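Local structure of hydrogenase maturation factor (Thermoanaerobacter tengcongensis, 3VTH) at residues P162-C167 / F187-S192; P132-T137 / D176-A181; I149-A154 / A181-C186. The protein probably transfers a carbamoyl group from carbamoyl phosphate, at the cost of ATP, to the C-terminal cysteine of HypE during [NiFe]-hydrogenase maturation. All coordinates share one frame; numbering follows the deposited sequence.

The three contacts build the paired zinc fingers and their junction with the acylphosphatase domain. Contacts 1 and 3 share one zinc ion: contact 1 supplies three of its cysteines and contact 3 supplies Cys186. Contact 2 holds Cys136 of the other zinc site; the side chains of Cys136 and Cys167 are about 11 Å apart. Contacts 2 and 3 meet in Ala181, with centres 9 Å apart; the centre of contact 1 lies 12 and 13 Å from theirs. Val184 joins all three, its CG1 3.5 Å from Met163 SD and its CG2 3.7 Å from Arg178 CD. The side chain of Tyr151 comes within about 3 Å of a bound phosphate, and Asp152 pairs with Arg26, a predicted active-site residue.

Contact 1: residues P162-C167 / F187-S192; sequences PMCEKC and FDCGPS. With ZN (zinc ion), chain D.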
loop_
_atom_site.group_PDB
_atom_site.type_symbol
_atom_site.label_atom_id
_atom_site.label_comp_id
_atom_site.label_asym_id
_atom_site.label_seq_id
_atom_site.Cartn_x
_atom_site.Cartn_y
_atom_site.Cartn_z
ATOM N N PRO A 162 10.223 -26.870 17.196
ATOM C CA PRO A 162 11.619 -26.962 17.660
ATOM C C PRO A 162 12.540 -27.574 16.599
ATOM O O PRO A 162 12.143 -28.514 15.905
ATOM C CB PRO A 162 11.530 -27.870 18.895
ATOM C CG PRO A 162 10.289 -28.631 18.720
ATOM C CD PRO A 162 9.325 -27.707 18.009
ATOM N N MET A 163 13.749 -27.033 16.477
ATOM C CA MET A 163 14.701 -27.466 15.451
ATOM C C MET A 163 15.105 -28.914 15.679
ATOM O O MET A 163 15.335 -29.330 16.820
ATOM C CB MET A 163 15.988 -26.632 15.500
ATOM C CG MET A 163 15.867 -25.171 15.154
ATOM S SD MET A 163 17.488 -24.356 15.383
ATOM C CE MET A 163 17.713 -24.431 17.169
ATOM N N CYS A 164 15.207 -29.662 14.583
ATOM C CA CYS A 164 15.796 -30.995 14.604
ATOM C C CYS A 164 17.311 -30.879 14.817
ATOM O O CYS A 164 17.882 -29.779 14.741
ATOM C CB CYS A 164 15.510 -31.732 13.296
ATOM S SG CYS A 164 16.418 -31.070 11.864
ATOM N N GLU A 165 17.948 -32.015 15.077
ATOM C CA GLU A 165 19.393 -32.088 15.308
ATOM C C GLU A 165 20.208 -31.486 14.154
ATOM O O GLU A 165 21.202 -30.803 14.387
ATOM C CB GLU A 165 19.803 -33.546 15.563
ATOM C CG GLU A 165 21.262 -33.744 15.957
ATOM C CD GLU A 165 21.639 -35.217 16.182
ATOM O OE1 GLU A 165 20.971 -36.128 15.637
ATOM O OE2 GLU A 165 22.624 -35.466 16.904
ATOM N N LYS A 166 19.784 -31.730 12.916
ATOM C CA LYS A 166 20.515 -31.197 11.763
ATOM C C LYS A 166 20.392 -29.674 11.636
ATOM O O LYS A 166 21.377 -28.982 11.348
ATOM C CB LYS A 166 20.055 -31.853 10.464
ATOM C CG LYS A 166 20.518 -33.281 10.293
ATOM C CD LYS A 166 20.491 -33.652 8.814
ATOM C CE LYS A 166 19.194 -34.327 8.415
ATOM N NZ LYS A 166 19.307 -35.806 8.658
ATOM N N CYS A 167 19.191 -29.156 11.857
ATOM C CA CYS A 167 18.976 -27.713 11.771
ATOM C C CYS A 167 19.704 -26.993 12.897
ATOM O O CYS A 167 20.249 -25.913 12.691
ATOM C CB CYS A 167 17.488 -27.378 11.785
ATOM S SG CYS A 167 16.695 -27.744 10.211
ATOM N N PHE A 187 12.365 -30.290 6.233
ATOM C CA PHE A 187 11.278 -31.279 6.094
ATOM C C PHE A 187 10.921 -31.947 7.426
ATOM O O PHE A 187 9.746 -32.192 7.715
ATOM C CB PHE A 187 11.640 -32.369 5.067
ATOM C CG PHE A 187 11.312 -32.000 3.642
ATOM C CD1 PHE A 187 9.987 -31.854 3.233
ATOM C CD2 PHE A 187 12.325 -31.794 2.709
ATOM C CE1 PHE A 187 9.675 -31.516 1.914
ATOM C CE2 PHE A 187 12.016 -31.446 1.383
ATOM C CZ PHE A 187 10.698 -31.319 0.990
ATOM N N ASP A 188 11.948 -32.242 8.224
ATOM C CA ASP A 188 11.797 -33.033 9.449
ATOM C C ASP A 188 11.240 -32.240 10.639
ATOM O O ASP A 188 10.588 -32.804 11.517
ATOM C CB ASP A 188 13.154 -33.631 9.844
ATOM C CG ASP A 188 13.721 -34.583 8.779
ATOM O OD1 ASP A 188 14.958 -34.655 8.645
ATOM O OD2 ASP A 188 12.930 -35.234 8.064
ATOM N N CYS A 189 11.523 -30.942 10.695
ATOM C CA CYS A 189 11.171 -30.173 11.890
ATOM C C CYS A 189 10.284 -28.971 11.572
ATOM O O CYS A 189 9.822 -28.271 12.480
ATOM C CB CYS A 189 12.440 -29.734 12.644
ATOM S SG CYS A 189 13.443 -28.459 11.792
ATOM N N GLY A 190 10.052 -28.739 10.285
ATOM C CA GLY A 190 9.372 -27.527 9.850
ATOM C C GLY A 190 7.879 -27.714 9.630
ATOM O O GLY A 190 7.356 -28.809 9.808
ATOM N N PRO A 191 7.185 -26.630 9.258
ATOM C CA PRO A 191 5.781 -26.731 8.861
ATOM C C PRO A 191 5.616 -27.656 7.653
ATOM O O PRO A 191 6.581 -27.921 6.940
ATOM C CB PRO A 191 5.390 -25.291 8.491
ATOM C CG PRO A 191 6.648 -24.492 8.539
ATOM C CD PRO A 191 7.722 -25.260 9.169
ATOM N N SER A 192 4.396 -28.137 7.439
ATOM C CA SER A 192 4.069 -28.928 6.262
ATOM C C SER A 192 2.756 -28.473 5.597
ATOM O O SER A 192 1.876 -27.873 6.235
ATOM C CB SER A 192 4.016 -30.412 6.627
ATOM O OG SER A 192 3.292 -30.604 7.823
HETATM ZN ZN ZN D . 15.222 -29.452 10.702
HETATM O O HOH W 1 9.624 -29.085 14.851
#
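The second zinc finger of HypF, a four-cysteine site built from two CxxC pairs, is closed here by Cys164 and Cys167 of 162-167 and Cys189 of 187-192. The SG atoms of Cys164, Cys167 and Cys189 each lie 2.3 Å from the zinc ion, and Cys186, immediately before 187-192, completes the set. The first pair sits where the chain enters helix 165-171. Cys164 is its N-cap: its SG accepts the amide of Cys167 at an N-H...S angle of 161°, while also binding the metal.

A second amide ties the two segments directly. Cys164 N donates to Cys189 SG over 3.5 Å, and the angle of 166° shows a nearly straight bond. For Cys189, chi1 of 70° sets SG between the backbone N and the carbonyl carbon, from where it meets both the zinc and this amide. The same residue brings its CB to 3.4 Å from Cys164 N, and the two methylenes, Cys164 CB and Cys189 CB, touch at 3.7 Å. Cys167 approaches from the helix, its SG 3.7 Å from Cys189 SG across the metal shell.

Four sulfurs around one zinc probably carry excess negative charge, and the amide donors are likely to draw off part of it. Arg127 and Arg128 pack on Cys167. Farther out, Lys166 NZ stays 4.5 Å from Asp188 OD1, opposite charges that are close but too far apart for a salt bridge. A water molecule also lies between the two backbones; its approach to Cys189 O is doubtfully short, but it donates to Pro162 O at 2.8 Å.

Contact 2: residues P132-T137 / D176-A181; sequences PFINCT and DRRFHA. With ZN (zinc ion), chain C.
Arg177 and Arg178, consecutive residues of 176-181, reach across to Cys136 and Asn135 of 132-137, so that residues of the second HypF finger bond to a zinc ligand of the first and to the carbonyl before it. The metal bond comes first: Cys136 SG lies 2.3 Å from the zinc ion, and Cys114, Cys117 and Cys139 complete the four-cysteine shell.

Hydrogen bonds from both guanidinium groups follow. Arg177 NH1 donates to Cys136 SG over 3.2 Å at 158°, the sulfur lying at the edge of the group and slightly tilted from its plane. Arg178 works side-on: NE and NH2 both point at Asn135 O, each 3.2 Å from it. NE comes in the carbonyl plane, whereas NH2 stands above that plane, 44° out of it, so the two bonds to this one oxygen are not equivalent. The Arg178 chain is extended from CG to NE, which carries the group out to this carbonyl.

Backbone structure positions the arginines. A type I turn runs from Asp176 to Phe179, and Asp176 OD1 accepts from Arg178 N at 2.8 Å in an Asx turn. A water molecule joins Arg177 O to Thr137 N, donating to the former and accepting from the latter.

Apolar contact is modest: Thr137 CG2 rests against Ala181 CB at 3.7 Å. Separately, the aliphatic Ile134 CG1 packs against the guanidinium end of Arg178, 3.5 Å from NH2, the two side chains crossing at about a right angle.

Glu120 of helix 115-121 forms salt bridges with both arginines, fixing the guanidinium groups from outside the two segments. The positive charge of Arg177, shared with Glu120, would probably offset part of the negative charge on the zinc-bound sulfur and help keep it a thiolate.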
loop_
_atom_site.group_PDB
_atom_site.type_symbol
_atom_site.label_atom_id
_atom_site.label_comp_id
_atom_site.label_asym_id
_atom_site.label_seq_id
_atom_site.Cartn_x
_atom_site.Cartn_y
_atom_site.Cartn_z
ATOM N N PRO A 132 8.865 -26.671 0.977
ATOM C CA PRO A 132 7.902 -25.590 0.688
ATOM C C PRO A 132 8.011 -24.390 1.619
ATOM O O PRO A 132 7.333 -23.390 1.397
ATOM C CB PRO A 132 6.539 -26.275 0.896
ATOM C CG PRO A 132 6.836 -27.744 0.869
ATOM C CD PRO A 132 8.176 -27.866 1.488
ATOM N N PHE A 133 8.851 -24.480 2.655
ATOM C CA PHE A 133 8.993 -23.369 3.612
ATOM C C PHE A 133 10.439 -22.913 3.797
ATOM O O PHE A 133 10.802 -22.278 4.809
ATOM C CB PHE A 133 8.321 -23.718 4.952
ATOM C CG PHE A 133 6.854 -24.030 4.807
ATOM C CD1 PHE A 133 5.919 -23.003 4.724
ATOM C CD2 PHE A 133 6.423 -25.339 4.671
ATOM C CE1 PHE A 133 4.557 -23.289 4.550
ATOM C CE2 PHE A 133 5.067 -25.638 4.495
ATOM C CZ PHE A 133 4.140 -24.619 4.436
ATOM N N ILE A 134 11.260 -23.220 2.803
ATOM C CA ILE A 134 12.652 -22.773 2.812
ATOM C C ILE A 134 12.752 -21.251 3.001
ATOM O O ILE A 134 12.031 -20.492 2.353
ATOM C CB ILE A 134 13.412 -23.256 1.558
ATOM C CG1 ILE A 134 14.923 -23.026 1.711
ATOM C CG2 ILE A 134 12.831 -22.634 0.259
ATOM C CD1 ILE A 134 15.768 -23.794 0.657
ATOM N N ASN A 135 13.605 -20.829 3.941
ATOM C CA ASN A 135 13.917 -19.403 4.136
ATOM C C ASN A 135 15.287 -19.302 4.813
ATOM O O ASN A 135 15.920 -20.322 5.062
ATOM C CB ASN A 135 12.838 -18.698 4.980
ATOM C CG ASN A 135 12.592 -19.395 6.328
ATOM O OD1 ASN A 135 13.473 -20.062 6.888
ATOM N ND2 ASN A 135 11.389 -19.237 6.850
ATOM N N CYS A 136 15.734 -18.086 5.108
ATOM C CA CYS A 136 17.014 -17.869 5.763
ATOM C C CYS A 136 16.972 -16.470 6.371
ATOM O O CYS A 136 15.912 -15.850 6.400
ATOM C CB CYS A 136 18.165 -18.005 4.747
ATOM S SG CYS A 136 18.237 -16.691 3.498
ATOM N N THR A 137 18.105 -15.978 6.874
ATOM C CA THR A 137 18.135 -14.632 7.472
ATOM C C THR A 137 17.795 -13.522 6.471
ATOM O O THR A 137 17.419 -12.426 6.885
ATOM C CB THR A 137 19.496 -14.304 8.147
ATOM O OG1 THR A 137 20.545 -14.320 7.177
ATOM C CG2 THR A 137 19.815 -15.307 9.220
ATOM N N ASP A 176 28.207 -22.023 8.468
ATOM C CA ASP A 176 26.959 -22.253 7.735
ATOM C C ASP A 176 26.242 -20.931 7.486
ATOM O O ASP A 176 26.263 -20.031 8.324
ATOM C CB ASP A 176 26.053 -23.252 8.468
ATOM C CG ASP A 176 24.958 -23.820 7.568
ATOM O OD1 ASP A 176 24.030 -23.077 7.196
ATOM O OD2 ASP A 176 25.023 -25.020 7.231
ATOM N N ARG A 177 25.597 -20.795 6.335
ATOM C CA ARG A 177 24.925 -19.531 6.064
ATOM C C ARG A 177 23.674 -19.358 6.920
ATOM O O ARG A 177 23.168 -18.236 7.057
ATOM C CB ARG A 177 24.657 -19.321 4.570
ATOM C CG ARG A 177 23.470 -20.064 4.015
ATOM C CD ARG A 177 23.302 -19.735 2.536
ATOM N NE ARG A 177 22.000 -20.177 2.065
ATOM C CZ ARG A 177 20.899 -19.435 2.109
ATOM N NH1 ARG A 177 20.939 -18.199 2.589
ATOM N NH2 ARG A 177 19.762 -19.923 1.658
ATOM N N ARG A 178 23.210 -20.457 7.527
ATOM C CA ARG A 178 22.092 -20.391 8.484
ATOM C C ARG A 178 22.538 -20.346 9.956
ATOM O O ARG A 178 21.734 -20.616 10.856
ATOM C CB ARG A 178 21.099 -21.544 8.261
ATOM C CG ARG A 178 20.234 -21.343 7.040
ATOM C CD ARG A 178 19.272 -22.510 6.826
ATOM N NE ARG A 178 18.414 -22.250 5.673
ATOM C CZ ARG A 178 18.737 -22.566 4.422
ATOM N NH1 ARG A 178 19.902 -23.165 4.155
ATOM N NH2 ARG A 178 17.891 -22.273 3.442
ATOM N N PHE A 179 23.803 -19.996 10.187
ATOM C CA PHE A 179 24.306 -19.700 11.536
ATOM C C PHE A 179 23.389 -18.687 12.226
ATOM O O PHE A 179 23.159 -17.590 11.704
ATOM C CB PHE A 179 25.728 -19.140 11.434
ATOM C CG PHE A 179 26.393 -18.873 12.757
ATOM C CD1 PHE A 179 26.832 -17.590 13.073
ATOM C CD2 PHE A 179 26.626 -19.904 13.668
ATOM C CE1 PHE A 179 27.484 -17.332 14.293
ATOM C CE2 PHE A 179 27.277 -19.665 14.888
ATOM C CZ PHE A 179 27.698 -18.374 15.199
ATOM N N HIS A 180 22.849 -19.073 13.381
ATOM C CA HIS A 180 21.896 -18.236 14.125
ATOM C C HIS A 180 20.746 -17.660 13.291
ATOM O O HIS A 180 20.311 -16.515 13.507
ATOM C CB HIS A 180 22.640 -17.138 14.897
ATOM C CG HIS A 180 23.209 -17.619 16.194
ATOM N ND1 HIS A 180 22.746 -17.181 17.416
ATOM C CD2 HIS A 180 24.168 -18.542 16.462
ATOM C CE1 HIS A 180 23.422 -17.780 18.381
ATOM N NE2 HIS A 180 24.289 -18.613 17.829
ATOM N N ALA A 181 20.253 -18.454 12.342
ATOM C CA ALA A 181 19.074 -18.079 11.577
ATOM C C ALA A 181 17.838 -18.441 12.384
ATOM O O ALA A 181 17.508 -19.616 12.520
ATOM C CB ALA A 181 19.057 -18.778 10.203
HETATM ZN ZN ZN C . 16.714 -17.056 1.781
HETATM O O HOH W 2 21.031 -17.024 6.282
#

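Contact 3: residues I149-A154 / A181-C186; sequences IPYDRA and AQPVAC. With ZN (zinc ion), chain D.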
loop_
_atom_site.group_PDB
_atom_site.type_symbol
_atom_site.label_atom_id
_atom_site.label_comp_id
_atom_site.label_asym_id
_atom_site.label_seq_id
_atom_site.Cartn_x
_atom_site.Cartn_y
_atom_site.Cartn_z
ATOM N N ILE A 149 8.508 -8.515 20.188
ATOM C CA ILE A 149 9.940 -8.266 20.037
ATOM C C ILE A 149 10.533 -8.322 21.436
ATOM O O ILE A 149 9.767 -8.316 22.399
ATOM C CB ILE A 149 10.224 -6.901 19.339
ATOM C CG1 ILE A 149 9.613 -5.710 20.113
ATOM C CG2 ILE A 149 9.703 -6.937 17.924
ATOM C CD1 ILE A 149 10.446 -5.228 21.310
ATOM N N PRO A 150 11.882 -8.406 21.573
ATOM C CA PRO A 150 12.930 -8.516 20.564
ATOM C C PRO A 150 12.737 -9.768 19.718
ATOM O O PRO A 150 12.344 -10.822 20.247
ATOM C CB PRO A 150 14.213 -8.643 21.388
ATOM C CG PRO A 150 13.911 -8.063 22.694
ATOM C CD PRO A 150 12.440 -8.319 22.934
ATOM N N TYR A 151 12.996 -9.639 18.421
ATOM C CA TYR A 151 12.830 -10.752 17.484
ATOM C C TYR A 151 13.693 -11.945 17.904
ATOM O O TYR A 151 14.889 -11.804 18.147
ATOM C CB TYR A 151 13.173 -10.302 16.064
ATOM C CG TYR A 151 13.187 -11.404 15.022
ATOM C CD1 TYR A 151 14.383 -12.010 14.642
ATOM C CD2 TYR A 151 12.007 -11.827 14.410
ATOM C CE1 TYR A 151 14.409 -13.022 13.674
ATOM C CE2 TYR A 151 12.015 -12.829 13.429
ATOM C CZ TYR A 151 13.221 -13.412 13.067
ATOM O OH TYR A 151 13.252 -14.391 12.104
ATOM N N ASP A 152 13.048 -13.104 18.035
ATOM C CA ASP A 152 13.694 -14.381 18.286
ATOM C C ASP A 152 12.683 -15.444 17.878
ATOM O O ASP A 152 11.496 -15.177 17.870
ATOM C CB ASP A 152 14.002 -14.559 19.780
ATOM C CG ASP A 152 15.353 -13.996 20.171
ATOM O OD1 ASP A 152 16.354 -14.254 19.463
ATOM O OD2 ASP A 152 15.412 -13.296 21.195
ATOM N N ARG A 153 13.148 -16.652 17.582
ATOM C CA ARG A 153 12.254 -17.753 17.196
ATOM C C ARG A 153 11.091 -17.948 18.179
ATOM O O ARG A 153 9.958 -18.185 17.762
ATOM C CB ARG A 153 13.046 -19.067 17.083
ATOM C CG ARG A 153 12.300 -20.212 16.342
ATOM C CD ARG A 153 13.119 -21.489 16.531
ATOM N NE ARG A 153 12.626 -22.652 15.795
ATOM C CZ ARG A 153 13.055 -23.019 14.586
ATOM N NH1 ARG A 153 13.953 -22.279 13.926
ATOM N NH2 ARG A 153 12.577 -24.122 14.024
ATOM N N ALA A 154 11.387 -17.866 19.480
ATOM C CA ALA A 154 10.398 -18.061 20.534
ATOM C C ALA A 154 9.258 -17.036 20.500
ATOM O O ALA A 154 8.208 -17.261 21.105
ATOM C CB ALA A 154 11.081 -18.055 21.932
ATOM N N ALA A 181 20.253 -18.454 12.342
ATOM C CA ALA A 181 19.074 -18.079 11.577
ATOM C C ALA A 181 17.838 -18.441 12.384
ATOM O O ALA A 181 17.508 -19.616 12.520
ATOM C CB ALA A 181 19.057 -18.778 10.203
ATOM N N GLN A 182 17.154 -17.427 12.914
ATOM C CA GLN A 182 16.006 -17.663 13.799
ATOM C C GLN A 182 14.906 -18.561 13.211
ATOM O O GLN A 182 14.342 -19.358 13.944
ATOM C CB GLN A 182 15.414 -16.344 14.331
ATOM C CG GLN A 182 16.355 -15.588 15.292
ATOM C CD GLN A 182 16.817 -16.460 16.450
ATOM O OE1 GLN A 182 16.004 -17.023 17.201
ATOM N NE2 GLN A 182 18.127 -16.584 16.595
ATOM N N PRO A 183 14.601 -18.442 11.903
ATOM C CA PRO A 183 13.549 -19.305 11.367
ATOM C C PRO A 183 13.995 -20.670 10.791
ATOM O O PRO A 183 13.182 -21.357 10.179
ATOM C CB PRO A 183 12.951 -18.462 10.251
ATOM C CG PRO A 183 14.085 -17.622 9.757
ATOM C CD PRO A 183 15.033 -17.424 10.925
ATOM N N VAL A 184 15.250 -21.063 10.985
ATOM C CA VAL A 184 15.768 -22.301 10.366
ATOM C C VAL A 184 14.898 -23.551 10.649
ATOM O O VAL A 184 14.554 -23.856 11.801
ATOM C CB VAL A 184 17.258 -22.571 10.752
ATOM C CG1 VAL A 184 17.411 -22.819 12.252
ATOM C CG2 VAL A 184 17.828 -23.751 9.957
ATOM N N ALA A 185 14.547 -24.258 9.582
ATOM C CA ALA A 185 13.750 -25.479 9.680
ATOM C C ALA A 185 13.943 -26.282 8.410
ATOM O O ALA A 185 14.582 -25.798 7.464
ATOM C CB ALA A 185 12.261 -25.135 9.876
ATOM N N CYS A 186 13.367 -27.487 8.380
ATOM C CA CYS A 186 13.528 -28.400 7.249
ATOM C C CYS A 186 12.314 -29.319 7.143
ATOM O O CYS A 186 11.344 -29.147 7.882
ATOM C CB CYS A 186 14.809 -29.227 7.422
ATOM S SG CYS A 186 14.720 -30.518 8.719
HETATM ZN ZN ZN D . 15.222 -29.452 10.702
#
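Gln182 bends at chi2 (-54°) and so turns its amide back to Arg153, whose own side chain leaves with CG opposite the backbone N (chi1 -165°) and runs extended along 181-186. Gln182 OE1 accepts from Arg153 N at 2.9 Å, in the carbonyl plane and on a lone pair. The guanidinium grips the type I turn Ala181-Val184 end-on: NH1 and NH2 reach Val184 O at 2.7 and 3.0 Å, from the same face of its carbonyl plane. NH1 also bonds Gln182 O at 2.9 Å, from above that carbonyl's plane. An alanine here, with no guanidinium to offer the carbonyls of Gln182 and Val184, would probably leave the turn less firmly held against 149-154. Tyr151 slides past Gln182 in the opposite direction, CE1 being 3.5 Å from Gln182 CB, with ring and amide planes 83° apart.

The turn lies beside helix 165-171, where Tyr171 OH accepts from Gln182 NE2 and Val184 packs. Asp152 is held by Ser98 and by a salt bridge to Arg26 of helix 25-35, joining the finger region to the acylphosphatase domain.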